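Local coordinates for protein synthesis inhibitor, putative (Thermotoga maritima, PDB 2B33) that is a putative endoribonuclease of the RutC (YjgF-like) family and may have deaminase activity, at residues T58-T63 and N101-R106; D95-V100 and R115-V120. All coordinates share one frame; numbering follows the deposited sequence.

Contact 1 of 2, residues T58-T63 and N101-R106; sequences TIEEKT and NEVYSR. With EDO (1,2-ethanediol), chain D.
V103 fits between E60 and T63, one turn apart on the facing helix, and uses both its methyls there. CG2 lies against the root of the glutamate, 3.5 Å from E60 CB, and meets that side chain at about a right angle. On the threonine side V103 CB and CG1 both rest on the T63 methyl, V103 CB 3.9 Å from T63 CG2. T63 presents this methyl because CG2 stands anti to its own backbone N, which turns OG1 inward to its own helix. There the hydroxyl donates to the carbonyl of the preceding turn, T63 OG1 to I59 O at 2.7 Å, while T63 N reaches the same oxygen from the opposite face of its plane. The buried hydroxyl is thus satisfied without a partner across the contact, and no hydrogen bond joins the two segments. Here helices 59-76 and 97-108 of the YjgF-like alpha/beta fold pack side by side; the axes of 59-63 and 101-106 come within 9.2 Å, their directions 34° apart. The first turn of helix 59-76 is closed by a capping box, in which E61 N donates to T58 OG1 and T58 N makes a weak bond back to E61 OE1. Toward solvent the contact slackens. E60, bent at chi2 (90°), and the extended E102 bring their carboxylates to 4.1 Å between E60 OE2 and E102 OE1, like charges with planes 51° apart; this closeness probably costs some energy. R106 may ease it through a long salt bridge, its NH2 being 3.8 Å from E102 OE2. An ethanediol, probably from the crystallisation liquor, accepts from R106 NH1, touches V103 CG1 and is also hydrogen-bonded to E64.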
loop_
_atom_site.group_PDB
_atom_site.type_symbol
_atom_site.label_atom_id
_atom_site.label_comp_id
_atom_site.label_asym_id
_atom_site.label_seq_id
_atom_site.Cartn_x
_atom_site.Cartn_y
_atom_site.Cartn_z
ATOM N N THR A 58 -11.657 -24.186 0.578
ATOM C CA THR A 58 -11.819 -23.372 -0.640
ATOM C C THR A 58 -11.330 -21.943 -0.438
ATOM O O THR A 58 -11.135 -21.493 0.692
ATOM C CB THR A 58 -13.277 -23.308 -1.143
ATOM O OG1 THR A 58 -14.093 -22.568 -0.226
ATOM C CG2 THR A 58 -13.849 -24.708 -1.347
ATOM N N ILE A 59 -11.129 -21.232 -1.541
ATOM C CA ILE A 59 -10.683 -19.840 -1.481
ATOM C C ILE A 59 -11.785 -18.919 -0.919
ATOM O O ILE A 59 -11.477 -17.863 -0.364
ATOM C CB ILE A 59 -10.130 -19.340 -2.857
ATOM C CG1 ILE A 59 -9.294 -18.064 -2.699
ATOM C CG2 ILE A 59 -11.244 -19.152 -3.899
ATOM C CD1 ILE A 59 -8.032 -18.211 -1.859
ATOM N N GLU A 60 -13.048 -19.322 -1.062
ATOM C CA GLU A 60 -14.161 -18.582 -0.478
ATOM C C GLU A 60 -14.094 -18.653 1.060
ATOM O O GLU A 60 -14.273 -17.647 1.737
ATOM C CB GLU A 60 -15.508 -19.102 -0.990
ATOM C CG GLU A 60 -15.792 -18.847 -2.491
ATOM C CD GLU A 60 -15.332 -19.963 -3.442
ATOM O OE1 GLU A 60 -14.340 -20.679 -3.160
ATOM O OE2 GLU A 60 -15.980 -20.104 -4.500
ATOM N N GLU A 61 -13.814 -19.844 1.583
ATOM C CA GLU A 61 -13.653 -20.074 3.020
ATOM C C GLU A 61 -12.455 -19.313 3.591
ATOM O O GLU A 61 -12.517 -18.823 4.714
ATOM C CB GLU A 61 -13.527 -21.579 3.298
ATOM C CG GLU A 61 -14.817 -22.345 3.014
ATOM C CD GLU A 61 -14.697 -23.850 3.164
ATOM O OE1 GLU A 61 -13.563 -24.363 3.269
ATOM O OE2 GLU A 61 -15.755 -24.526 3.170
ATOM N N LYS A 62 -11.369 -19.229 2.825
ATOM C CA LYS A 62 -10.183 -18.480 3.250
ATOM C C LYS A 62 -10.441 -16.966 3.235
ATOM O O LYS A 62 -10.040 -16.265 4.156
ATOM C CB LYS A 62 -8.968 -18.855 2.405
ATOM C CG LYS A 62 -8.523 -20.304 2.633
ATOM C CD LYS A 62 -7.488 -20.757 1.644
ATOM C CE LYS A 62 -7.250 -22.253 1.771
ATOM N NZ LYS A 62 -6.419 -22.798 0.682
ATOM N N THR A 63 -11.134 -16.481 2.205
ATOM C CA THR A 63 -11.502 -15.064 2.087
ATOM C C THR A 63 -12.485 -14.661 3.189
ATOM O O THR A 63 -12.447 -13.529 3.690
ATOM C CB THR A 63 -12.161 -14.768 0.720
ATOM O OG1 THR A 63 -11.301 -15.204 -0.328
ATOM C CG2 THR A 63 -12.450 -13.271 0.540
ATOM N N ASN A 101 -13.880 -11.935 -5.106
ATOM C CA ASN A 101 -14.838 -10.841 -5.271
ATOM C C ASN A 101 -16.242 -11.216 -4.814
ATOM O O ASN A 101 -16.960 -10.377 -4.273
ATOM C CB ASN A 101 -14.911 -10.364 -6.730
ATOM C CG ASN A 101 -13.691 -9.564 -7.163
ATOM O OD1 ASN A 101 -12.694 -9.471 -6.454
ATOM N ND2 ASN A 101 -13.775 -8.979 -8.347
ATOM N N GLU A 102 -16.619 -12.471 -5.052
ATOM C CA GLU A 102 -17.932 -13.006 -4.681
ATOM C C GLU A 102 -18.143 -12.900 -3.169
ATOM O O GLU A 102 -19.164 -12.397 -2.715
ATOM C CB GLU A 102 -18.017 -14.464 -5.159
ATOM C CG GLU A 102 -19.352 -15.168 -5.027
ATOM C CD GLU A 102 -19.343 -16.559 -5.673
ATOM O OE1 GLU A 102 -18.255 -17.076 -6.020
ATOM O OE2 GLU A 102 -20.431 -17.145 -5.836
ATOM N N VAL A 103 -17.156 -13.353 -2.400
ATOM C CA VAL A 103 -17.202 -13.279 -0.934
ATOM C C VAL A 103 -17.016 -11.822 -0.458
ATOM O O VAL A 103 -17.687 -11.381 0.468
ATOM C CB VAL A 103 -16.127 -14.194 -0.271
ATOM C CG1 VAL A 103 -16.195 -14.093 1.250
ATOM C CG2 VAL A 103 -16.293 -15.656 -0.722
ATOM N N TYR A 104 -16.101 -11.099 -1.101
ATOM C CA TYR A 104 -15.805 -9.697 -0.800
ATOM C C TYR A 104 -17.064 -8.825 -0.892
ATOM O O TYR A 104 -17.301 -7.990 -0.023
ATOM C CB TYR A 104 -14.730 -9.199 -1.773
ATOM C CG TYR A 104 -14.161 -7.829 -1.510
ATOM C CD1 TYR A 104 -14.811 -6.692 -1.959
ATOM C CD2 TYR A 104 -12.939 -7.673 -0.867
ATOM C CE1 TYR A 104 -14.291 -5.433 -1.744
ATOM C CE2 TYR A 104 -12.404 -6.415 -0.657
ATOM C CZ TYR A 104 -13.087 -5.295 -1.098
ATOM O OH TYR A 104 -12.584 -4.029 -0.895
ATOM N N SER A 105 -17.859 -9.039 -1.944
ATOM C CA SER A 105 -19.120 -8.316 -2.169
ATOM C C SER A 105 -20.129 -8.442 -1.032
ATOM O O SER A 105 -20.952 -7.550 -0.835
ATOM C CB SER A 105 -19.825 -8.825 -3.432
ATOM O OG SER A 105 -19.046 -8.623 -4.585
ATOM N N ARG A 106 -20.089 -9.564 -0.317
ATOM C CA ARG A 106 -20.979 -9.788 0.825
ATOM C C ARG A 106 -20.615 -8.926 2.041
ATOM O O ARG A 106 -21.430 -8.772 2.941
ATOM C CB ARG A 106 -21.023 -11.281 1.183
ATOM C CG ARG A 106 -21.758 -12.093 0.118
ATOM C CD ARG A 106 -21.290 -13.535 -0.000
ATOM N NE ARG A 106 -21.954 -14.181 -1.140
ATOM C CZ ARG A 106 -21.575 -15.318 -1.738
ATOM N NH1 ARG A 106 -20.485 -15.994 -1.353
ATOM N NH2 ARG A 106 -22.289 -15.775 -2.765
HETATM C C1 EDO D . -20.404 -15.518 4.160
HETATM O O1 EDO D . -19.588 -15.373 5.328
HETATM C C2 EDO D . -19.636 -15.022 2.935
HETATM O O2 EDO D . -19.800 -15.932 1.837
#

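Contact 2 of 2, residues D95-V100 and R115-V120; sequences DYFQRV and RSFVAV
F97 turns the edge of its ring toward the face of F117 in a T-shaped (edge-to-face) pair, with centroids 5.0 Å apart and planes at 66°. F97 CD1 leads, with CE1 beside it; CD1 is poised over the centre of the F117 ring and 3.8 Å from F117 CD2. With CG anti to the backbone N (chi1 -174°), F97 swings its ring from the first turn of the helix toward the strand, although its CB does not point there. F117 leaves the strand on the side facing the helix. Its far end meets V100, one turn after F97: V100 CG1 comes to the ring edge, 3.6 Å from F117 CE2. These side chains fill the interface of a beta-alpha-beta unit, strand 84-91, helix 97-108 and strand 114-119, where the helix packs against strand 114-119, which lies parallel to strand 84-91. Replacing F117 by an alanine would probably open a gap between helix and strand, robbing F97 of the face its edge rests on and V100 of its neighbour. R115, two residues back on the same side of the strand, bends at chi3 (69°), which lays its guanidinium by the aromatic pair. One guanidinium face has F117 CD2 above its centre, and R115 NH2 stands obliquely 4.1 Å from F97 CZ. The same arginine makes a cation-pi contact with Y104, and its backbone N is hydrogen-bonded to S42 OG of a second subunit.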
loop_
_atom_site.group_PDB
_atom_site.type_symbol
_atom_site.label_atom_id
_atom_site.label_comp_id
_atom_site.label_asym_id
_atom_site.label_seq_id
_atom_site.Cartn_x
_atom_site.Cartn_y
_atom_site.Cartn_z
ATOM N N ASP A 95 -6.259 -16.280 -10.622
ATOM C CA ASP A 95 -7.325 -17.277 -10.811
ATOM C C ASP A 95 -8.415 -17.182 -9.735
ATOM O O ASP A 95 -9.553 -17.585 -9.973
ATOM C CB ASP A 95 -6.757 -18.707 -10.770
ATOM C CG ASP A 95 -5.819 -19.001 -11.901
ATOM O OD1 ASP A 95 -5.720 -18.157 -12.803
ATOM O OD2 ASP A 95 -5.181 -20.079 -11.880
ATOM N N TYR A 96 -8.048 -16.678 -8.557
ATOM C CA TYR A 96 -8.966 -16.484 -7.435
ATOM C C TYR A 96 -9.803 -15.191 -7.463
ATOM O O TYR A 96 -10.649 -15.004 -6.588
ATOM C CB TYR A 96 -8.170 -16.478 -6.113
ATOM C CG TYR A 96 -7.244 -17.669 -5.908
ATOM C CD1 TYR A 96 -7.673 -18.966 -6.181
ATOM C CD2 TYR A 96 -5.960 -17.501 -5.397
ATOM C CE1 TYR A 96 -6.828 -20.063 -5.996
ATOM C CE2 TYR A 96 -5.111 -18.601 -5.201
ATOM C CZ TYR A 96 -5.558 -19.874 -5.502
ATOM O OH TYR A 96 -4.742 -20.960 -5.317
ATOM N N PHE A 97 -9.576 -14.317 -8.447
ATOM C CA PHE A 97 -10.256 -13.014 -8.536
ATOM C C PHE A 97 -11.777 -13.080 -8.426
ATOM O O PHE A 97 -12.359 -12.458 -7.530
ATOM C CB PHE A 97 -9.869 -12.312 -9.841
ATOM C CG PHE A 97 -10.405 -10.908 -9.973
ATOM C CD1 PHE A 97 -9.786 -9.853 -9.309
ATOM C CD2 PHE A 97 -11.497 -10.633 -10.789
ATOM C CE1 PHE A 97 -10.254 -8.553 -9.437
ATOM C CE2 PHE A 97 -11.971 -9.332 -10.927
ATOM C CZ PHE A 97 -11.344 -8.289 -10.248
ATOM N N GLN A 98 -12.403 -13.840 -9.328
ATOM C CA GLN A 98 -13.871 -13.964 -9.376
ATOM C C GLN A 98 -14.476 -14.436 -8.051
ATOM O O GLN A 98 -15.389 -13.794 -7.519
ATOM C CB GLN A 98 -14.336 -14.872 -10.533
ATOM C CG GLN A 98 -14.425 -14.201 -11.934
ATOM C CD GLN A 98 -13.088 -13.699 -12.514
ATOM O OE1 GLN A 98 -12.012 -14.259 -12.249
ATOM N NE2 GLN A 98 -13.168 -12.651 -13.339
ATOM N N ARG A 99 -13.940 -15.532 -7.518
ATOM C CA ARG A 99 -14.418 -16.118 -6.254
ATOM C C ARG A 99 -14.127 -15.261 -5.018
ATOM O O ARG A 99 -14.925 -15.246 -4.088
ATOM C CB ARG A 99 -13.861 -17.533 -6.075
ATOM C CG ARG A 99 -14.455 -18.539 -7.061
ATOM C CD ARG A 99 -13.729 -19.875 -7.016
ATOM N NE ARG A 99 -12.366 -19.767 -7.550
ATOM C CZ ARG A 99 -11.390 -20.660 -7.364
ATOM N NH1 ARG A 99 -11.574 -21.766 -6.658
ATOM N NH2 ARG A 99 -10.204 -20.442 -7.896
ATOM N N VAL A 100 -12.988 -14.568 -5.000
ATOM C CA VAL A 100 -12.650 -13.666 -3.900
ATOM C C VAL A 100 -13.632 -12.494 -3.921
ATOM O O VAL A 100 -14.150 -12.118 -2.874
ATOM C CB VAL A 100 -11.173 -13.144 -3.964
ATOM C CG1 VAL A 100 -10.943 -11.958 -2.994
ATOM C CG2 VAL A 100 -10.180 -14.269 -3.651
ATOM N N ARG A 115 -9.977 0.148 -4.123
ATOM C CA ARG A 115 -9.271 -1.122 -4.018
ATOM C C ARG A 115 -8.193 -1.375 -5.077
ATOM O O ARG A 115 -8.262 -0.856 -6.187
ATOM C CB ARG A 115 -10.304 -2.253 -4.097
ATOM C CG ARG A 115 -9.777 -3.637 -3.772
ATOM C CD ARG A 115 -10.845 -4.698 -3.902
ATOM N NE ARG A 115 -11.248 -4.928 -5.292
ATOM C CZ ARG A 115 -12.086 -5.883 -5.697
ATOM N NH1 ARG A 115 -12.629 -6.736 -4.824
ATOM N NH2 ARG A 115 -12.386 -5.994 -6.992
ATOM N N SER A 116 -7.189 -2.161 -4.684
ATOM C CA SER A 116 -6.153 -2.707 -5.576
ATOM C C SER A 116 -6.107 -4.200 -5.268
ATOM O O SER A 116 -6.175 -4.605 -4.113
ATOM C CB SER A 116 -4.776 -2.086 -5.361
ATOM O OG SER A 116 -4.677 -0.817 -5.971
ATOM N N PHE A 117 -6.016 -5.008 -6.317
ATOM C CA PHE A 117 -5.997 -6.453 -6.214
ATOM C C PHE A 117 -4.772 -6.869 -7.022
ATOM O O PHE A 117 -4.751 -6.683 -8.243
ATOM C CB PHE A 117 -7.286 -6.992 -6.829
ATOM C CG PHE A 117 -7.665 -8.386 -6.392
ATOM C CD1 PHE A 117 -6.852 -9.477 -6.662
ATOM C CD2 PHE A 117 -8.892 -8.614 -5.791
ATOM C CE1 PHE A 117 -7.232 -10.756 -6.286
ATOM C CE2 PHE A 117 -9.274 -9.881 -5.421
ATOM C CZ PHE A 117 -8.452 -10.954 -5.669
ATOM N N VAL A 118 -3.751 -7.395 -6.341
ATOM C CA VAL A 118 -2.494 -7.818 -6.983
ATOM C C VAL A 118 -2.095 -9.217 -6.532
ATOM O O VAL A 118 -2.459 -9.649 -5.437
ATOM C CB VAL A 118 -1.325 -6.824 -6.710
ATOM C CG1 VAL A 118 -1.658 -5.469 -7.271
ATOM C CG2 VAL A 118 -0.991 -6.714 -5.214
ATOM N N ALA A 119 -1.348 -9.915 -7.385
ATOM C CA ALA A 119 -0.879 -11.270 -7.087
ATOM C C ALA A 119 0.631 -11.238 -6.880
ATOM O O ALA A 119 1.383 -10.956 -7.817
ATOM C CB ALA A 119 -1.242 -12.243 -8.191
ATOM N N VAL A 120 1.054 -11.514 -5.645
ATOM C CA VAL A 120 2.471 -11.524 -5.268
ATOM C C VAL A 120 3.033 -12.948 -5.373
ATOM O O VAL A 120 2.312 -13.889 -5.705
ATOM C CB VAL A 120 2.715 -10.910 -3.855
ATOM C CG1 VAL A 120 2.177 -9.492 -3.796
ATOM C CG2 VAL A 120 2.124 -11.773 -2.724
#

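Overall arrangement
Following the chain from the N terminus, residues 58-63 open helix 59-76; the chain then runs through strand 84-91 to residues 95-100, which lead into helix 97-108, and directly after to 101-106 on it, before reaching strand 114-119, outermost within this chain, with residues 115-120. Contact 1 closes the loop from the first helix to the second, contact 2 the shorter one from the second helix to that strand. Their segments alternate, so the two closures cross rather than nest. Helix 97-108 is common to both: it lies against helix 59-76 in one and against the sheet in the other. The centres are about 10 Å apart, and N101 makes a weak hydrogen bond to R115 between them.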